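PDB 3QQ2: BrkA translocator from Bordetella pertussis, which inserts into the outer membrane as the beta-barrel translocator of an autotransporter, forming the pore through which its complement-inhibiting passenger domain reaches the cell surface. Local coordinates for residues G48-D54 against A66-Y72; V92-A96 against T108-L112. The protein carries 1 engineered substitution. One frame throughout, in Å; residues are numbered along the deposited sequence.

Contact 1. Residues G48-D54 against A66-Y72; sequences GLEIGLD and AGGLLGY
Leu-69 holds its CG between the backbone N and the carbonyl carbon (chi1 51°), and Glu-50 runs out extended beyond CG (chi2 166°); together these torsions bring the leucine methyls against the carboxylate. The two side chains pass each other at a slant, with Leu-69 CD1 3.4 Å from Glu-50 OE2 and CD2 somewhat farther from the same oxygen. The leucine thus packs an apolar flank against a charged group whose OE1 forms a salt bridge with Arg-26 and whose OE2 forms one with Arg-111 besides a hydrogen bond with His-91. Beneath them the strands run antiparallel, their axes 4.6 Å apart at closest approach. Three hydrogen-bonded pairs carry the ladder: Ile-51 N to Leu-70 O at 2.8 Å and Leu-70 N to Ile-51 O at 2.9 Å form the middle rung, Leu-53 pairs with Gly-68, and Leu-49 with Tyr-72. In the last pair the bond from Leu-49 N to Tyr-72 O is weak at 3.3 Å. On the face opposite Glu-50, Ile-51 CG2 lies 4.2 Å from Leu-70 CB, in an apolar, exposed row with Leu-49 and Leu-53 that is consistent with lipid contact. Strands 42-57 and 62-78 form a beta hairpin; strand 21-34 borders the first, bringing Trp-24 against Glu-50 and Leu-69, and strand 86-100 borders the second, where Leu-90 meets Leu-70.

Contact 2. Residues V92-A96 against T108-L112; sequences VGGYA and TVLRL
Backbone hydrogen bonds join Val-92 to Leu-112, Gly-94 to Leu-110 and Ala-96 to Thr-108, each pair bonded in both directions. The bond from Leu-112 N to Val-92 O is 2.9 Å long and almost straight, at 176° about the hydrogen. The rung at the other end is longer, 3.2 Å both from Ala-96 N to Thr-108 O and from Thr-108 N to Ala-96 O. Weaker CA-H...O contacts lie between these rungs, from Arg-111 CA to Val-92 O and from Val-109 CA to Gly-94 O.

Apolar contacts fall on both faces. On one, with CG1 of Val-92 anti to the carbonyl carbon (chi1 -66°), CG2 is the branch that meets Leu-112 CB at 4.0 Å, and the methyl CG2 of Thr-108 lies loosely beside Ala-96 CB. On the other, Tyr-95 CB rests 3.8 Å from Val-109 CG1, while the phenol ring leads off from strand 104-120 and packs on Leu-69.

Among polar side-chain bonds, Thr-108 OG1 reaches out of the pair to Ser-141 O on strand 130-149, Arg-111 forms a salt bridge with Glu-50, and Tyr-95 OH, beside Asp-54, a hydrogen bond with Trp-24 NE1. Such an antiparallel hairpin, one of a run of up-and-down neighbours, with Val-92, Leu-110 and Leu-112 on the outward face and Tyr-95 and Arg-111, alongside Val-109, on the inward one, is characteristic of the transmembrane beta-barrel of autotransporter beta-domains.

How the contacts relate
Contacts 1 and 2 are successive hairpins of one barrel wall, their centres about 8 Å apart, and strands 62-78 and 86-100 join them edge to edge. At this seam Gly-67 N probably donates a hydrogen bond to Tyr-95 O, 2.7 Å away. On the inner face, Arg-111 extends back across the intervening strands to Glu-50, joining the second strand of contact 2 to the first of contact 1 by a salt bridge with NE 2.5 Å from OE2, a length uncertain at this resolution. Tyr-95 OH also lies beside Asp-54 OD1, at a separation too short to be trusted. Charged groups thus help to line the barrel interior, in keeping with the hydrophilic pore used in translocation.

Contact 1. Residues G48-D54 against A66-Y72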
loop_
_atom_site.group_PDB
_atom_site.type_symbol
_atom_site.label_atom_id
_atom_site.label_comp_id
_atom_site.label_asym_id
_atom_site.label_seq_id
_atom_site.Cartn_x
_atom_site.Cartn_y
_atom_site.Cartn_z
ATOM N N GLY A 48 -10.440 -9.324 -24.085
ATOM C CA GLY A 48 -10.891 -10.649 -23.635
ATOM C C GLY A 48 -11.195 -11.742 -24.656
ATOM O O GLY A 48 -11.254 -11.497 -25.868
ATOM N N LEU A 49 -11.413 -12.956 -24.147
ATOM C CA LEU A 49 -11.807 -14.083 -24.973
ATOM C C LEU A 49 -12.761 -14.973 -24.196
ATOM O O LEU A 49 -12.390 -15.522 -23.177
ATOM C CB LEU A 49 -10.569 -14.857 -25.371
ATOM C CG LEU A 49 -10.629 -15.952 -26.441
ATOM C CD1 LEU A 49 -10.927 -17.344 -25.837
ATOM C CD2 LEU A 49 -11.602 -15.624 -27.573
ATOM N N GLU A 50 -13.997 -15.099 -24.657
ATOM C CA GLU A 50 -14.929 -16.098 -24.116
ATOM C C GLU A 50 -15.091 -17.342 -25.013
ATOM O O GLU A 50 -14.902 -17.284 -26.240
ATOM C CB GLU A 50 -16.281 -15.475 -23.812
ATOM C CG GLU A 50 -16.401 -15.169 -22.360
ATOM C CD GLU A 50 -17.572 -14.254 -21.996
ATOM O OE1 GLU A 50 -18.107 -13.508 -22.870
ATOM O OE2 GLU A 50 -17.934 -14.274 -20.793
ATOM N N ILE A 51 -15.425 -18.469 -24.400
ATOM C CA ILE A 51 -15.757 -19.650 -25.184
ATOM C C ILE A 51 -16.931 -20.320 -24.530
ATOM O O ILE A 51 -17.032 -20.302 -23.312
ATOM C CB ILE A 51 -14.546 -20.573 -25.380
ATOM C CG1 ILE A 51 -14.376 -20.837 -26.840
ATOM C CG2 ILE A 51 -14.635 -21.872 -24.594
ATOM C CD1 ILE A 51 -13.008 -20.558 -27.222
ATOM N N GLY A 52 -17.847 -20.867 -25.313
ATOM C CA GLY A 52 -19.080 -21.303 -24.711
ATOM C C GLY A 52 -19.979 -22.207 -25.509
ATOM O O GLY A 52 -19.809 -22.390 -26.716
ATOM N N LEU A 53 -20.960 -22.766 -24.817
ATOM C CA LEU A 53 -21.815 -23.780 -25.380
ATOM C C LEU A 53 -23.162 -23.701 -24.683
ATOM O O LEU A 53 -23.234 -23.463 -23.480
ATOM C CB LEU A 53 -21.161 -25.157 -25.196
ATOM C CG LEU A 53 -22.012 -26.419 -25.334
ATOM C CD1 LEU A 53 -22.439 -26.683 -26.760
ATOM C CD2 LEU A 53 -21.251 -27.599 -24.811
ATOM N N ASP A 54 -24.229 -23.865 -25.452
ATOM C CA ASP A 54 -25.580 -23.932 -24.896
ATOM C C ASP A 54 -26.365 -25.003 -25.636
ATOM O O ASP A 54 -26.009 -25.352 -26.752
ATOM C CB ASP A 54 -26.293 -22.575 -24.984
ATOM C CG ASP A 54 -26.061 -21.881 -26.305
ATOM O OD1 ASP A 54 -25.060 -21.149 -26.431
ATOM O OD2 ASP A 54 -26.871 -22.082 -27.228
ATOM N N ALA A 66 -29.896 -22.630 -22.796
ATOM C CA ALA A 66 -29.200 -22.633 -21.509
ATOM C C ALA A 66 -27.804 -23.102 -21.790
ATOM O O ALA A 66 -27.599 -23.776 -22.789
ATOM C CB ALA A 66 -29.889 -23.558 -20.532
ATOM N N GLY A 67 -26.843 -22.734 -20.951
ATOM C CA GLY A 67 -25.464 -23.192 -21.148
ATOM C C GLY A 67 -24.400 -22.474 -20.331
ATOM O O GLY A 67 -24.717 -21.765 -19.381
ATOM N N GLY A 68 -23.139 -22.638 -20.708
ATOM C CA GLY A 68 -22.051 -22.128 -19.908
ATOM C C GLY A 68 -20.866 -21.640 -20.717
ATOM O O GLY A 68 -20.846 -21.775 -21.943
ATOM N N LEU A 69 -19.869 -21.091 -20.018
ATOM C CA LEU A 69 -18.737 -20.437 -20.659
ATOM C C LEU A 69 -17.475 -20.329 -19.805
ATOM O O LEU A 69 -17.513 -20.483 -18.598
ATOM C CB LEU A 69 -19.145 -19.052 -21.148
ATOM C CG LEU A 69 -19.836 -18.062 -20.222
ATOM C CD1 LEU A 69 -18.808 -17.280 -19.450
ATOM C CD2 LEU A 69 -20.643 -17.132 -21.085
ATOM N N LEU A 70 -16.370 -20.037 -20.480
ATOM C CA LEU A 70 -15.037 -19.979 -19.929
ATOM C C LEU A 70 -14.436 -18.751 -20.542
ATOM O O LEU A 70 -14.563 -18.557 -21.767
ATOM C CB LEU A 70 -14.220 -21.135 -20.477
ATOM C CG LEU A 70 -13.996 -22.451 -19.739
ATOM C CD1 LEU A 70 -12.746 -22.361 -18.838
ATOM C CD2 LEU A 70 -15.231 -22.863 -18.952
ATOM N N GLY A 71 -13.751 -17.945 -19.731
ATOM C CA GLY A 71 -13.108 -16.744 -20.256
ATOM C C GLY A 71 -11.742 -16.404 -19.725
ATOM O O GLY A 71 -11.407 -16.728 -18.596
ATOM N N TYR A 72 -10.943 -15.775 -20.575
ATOM C CA TYR A 72 -9.772 -15.016 -20.162
ATOM C C TYR A 72 -10.151 -13.555 -20.205
ATOM O O TYR A 72 -11.129 -13.190 -20.867
ATOM C CB TYR A 72 -8.644 -15.190 -21.152
ATOM C CG TYR A 72 -7.300 -14.820 -20.575
ATOM C CD1 TYR A 72 -6.968 -15.160 -19.246
ATOM C CD2 TYR A 72 -6.321 -14.162 -21.357
ATOM C CE1 TYR A 72 -5.717 -14.846 -18.701
ATOM C CE2 TYR A 72 -5.039 -13.842 -20.812
ATOM C CZ TYR A 72 -4.766 -14.193 -19.482
ATOM O OH TYR A 72 -3.542 -13.911 -18.916
#

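Contact 2. Residues V92-A96 against T108-L112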
loop_
_atom_site.group_PDB
_atom_site.type_symbol
_atom_site.label_atom_id
_atom_site.label_comp_id
_atom_site.label_asym_id
_atom_site.label_seq_id
_atom_site.Cartn_x
_atom_site.Cartn_y
_atom_site.Cartn_z
ATOM N N VAL A 92 -15.400 -18.395 -15.249
ATOM C CA VAL A 92 -16.390 -19.316 -15.741
ATOM C C VAL A 92 -17.739 -18.636 -15.679
ATOM O O VAL A 92 -17.897 -17.660 -14.946
ATOM C CB VAL A 92 -16.455 -20.567 -14.876
ATOM C CG1 VAL A 92 -15.154 -21.355 -15.000
ATOM C CG2 VAL A 92 -16.787 -20.230 -13.411
ATOM N N GLY A 93 -18.721 -19.150 -16.417
ATOM C CA GLY A 93 -20.064 -18.592 -16.339
ATOM C C GLY A 93 -21.179 -19.478 -16.829
ATOM O O GLY A 93 -20.955 -20.412 -17.571
ATOM N N GLY A 94 -22.393 -19.159 -16.413
ATOM C CA GLY A 94 -23.569 -19.875 -16.860
ATOM C C GLY A 94 -24.662 -18.923 -17.296
ATOM O O GLY A 94 -24.841 -17.847 -16.720
ATOM N N TYR A 95 -25.410 -19.319 -18.313
ATOM C CA TYR A 95 -26.431 -18.441 -18.824
ATOM C C TYR A 95 -27.619 -19.150 -19.454
ATOM O O TYR A 95 -27.517 -20.295 -19.936
ATOM C CB TYR A 95 -25.822 -17.513 -19.841
ATOM C CG TYR A 95 -25.354 -18.233 -21.045
ATOM C CD1 TYR A 95 -24.002 -18.419 -21.285
ATOM C CD2 TYR A 95 -26.269 -18.759 -21.960
ATOM C CE1 TYR A 95 -23.566 -19.118 -22.432
ATOM C CE2 TYR A 95 -25.857 -19.451 -23.091
ATOM C CZ TYR A 95 -24.516 -19.625 -23.324
ATOM O OH TYR A 95 -24.131 -20.289 -24.450
ATOM N N ALA A 96 -28.744 -18.434 -19.433
ATOM C CA ALA A 96 -29.950 -18.789 -20.156
ATOM C C ALA A 96 -30.332 -17.651 -21.096
ATOM O O ALA A 96 -30.036 -16.487 -20.866
ATOM C CB ALA A 96 -31.097 -19.089 -19.188
ATOM N N THR A 108 -29.850 -13.762 -19.211
ATOM C CA THR A 108 -29.203 -13.541 -17.941
ATOM C C THR A 108 -27.927 -14.362 -17.920
ATOM O O THR A 108 -27.897 -15.455 -18.470
ATOM C CB THR A 108 -30.080 -13.948 -16.783
ATOM O OG1 THR A 108 -29.376 -13.672 -15.574
ATOM C CG2 THR A 108 -30.444 -15.450 -16.847
ATOM N N VAL A 109 -26.868 -13.830 -17.317
ATOM C CA VAL A 109 -25.574 -14.505 -17.339
ATOM C C VAL A 109 -24.835 -14.228 -16.049
ATOM O O VAL A 109 -24.786 -13.087 -15.582
ATOM C CB VAL A 109 -24.718 -14.119 -18.590
ATOM C CG1 VAL A 109 -25.611 -13.749 -19.780
ATOM C CG2 VAL A 109 -23.781 -12.996 -18.308
ATOM N N LEU A 110 -24.287 -15.284 -15.464
ATOM C CA LEU A 110 -23.591 -15.204 -14.187
ATOM C C LEU A 110 -22.159 -15.529 -14.455
ATOM O O LEU A 110 -21.859 -16.567 -15.051
ATOM C CB LEU A 110 -24.128 -16.257 -13.233
ATOM C CG LEU A 110 -24.254 -15.860 -11.768
ATOM C CD1 LEU A 110 -24.460 -17.092 -10.913
ATOM C CD2 LEU A 110 -23.060 -15.037 -11.269
ATOM N N ARG A 111 -21.265 -14.640 -14.042
ATOM C CA ARG A 111 -19.828 -14.886 -14.212
ATOM C C ARG A 111 -19.081 -14.856 -12.900
ATOM O O ARG A 111 -19.317 -14.008 -12.050
ATOM C CB ARG A 111 -19.219 -13.904 -15.194
ATOM C CG ARG A 111 -19.651 -14.137 -16.619
ATOM C CD ARG A 111 -18.748 -13.367 -17.550
ATOM N NE ARG A 111 -19.236 -13.301 -18.920
ATOM C CZ ARG A 111 -20.335 -12.656 -19.297
ATOM N NH1 ARG A 111 -21.088 -12.030 -18.402
ATOM N NH2 ARG A 111 -20.680 -12.638 -20.575
ATOM N N LEU A 112 -18.196 -15.816 -12.735
ATOM C CA LEU A 112 -17.397 -15.944 -11.531
ATOM C C LEU A 112 -15.972 -15.912 -11.986
ATOM O O LEU A 112 -15.598 -16.634 -12.908
ATOM C CB LEU A 112 -17.676 -17.280 -10.879
ATOM C CG LEU A 112 -18.736 -17.313 -9.787
ATOM C CD1 LEU A 112 -19.854 -16.279 -9.974
ATOM C CD2 LEU A 112 -19.272 -18.746 -9.608
#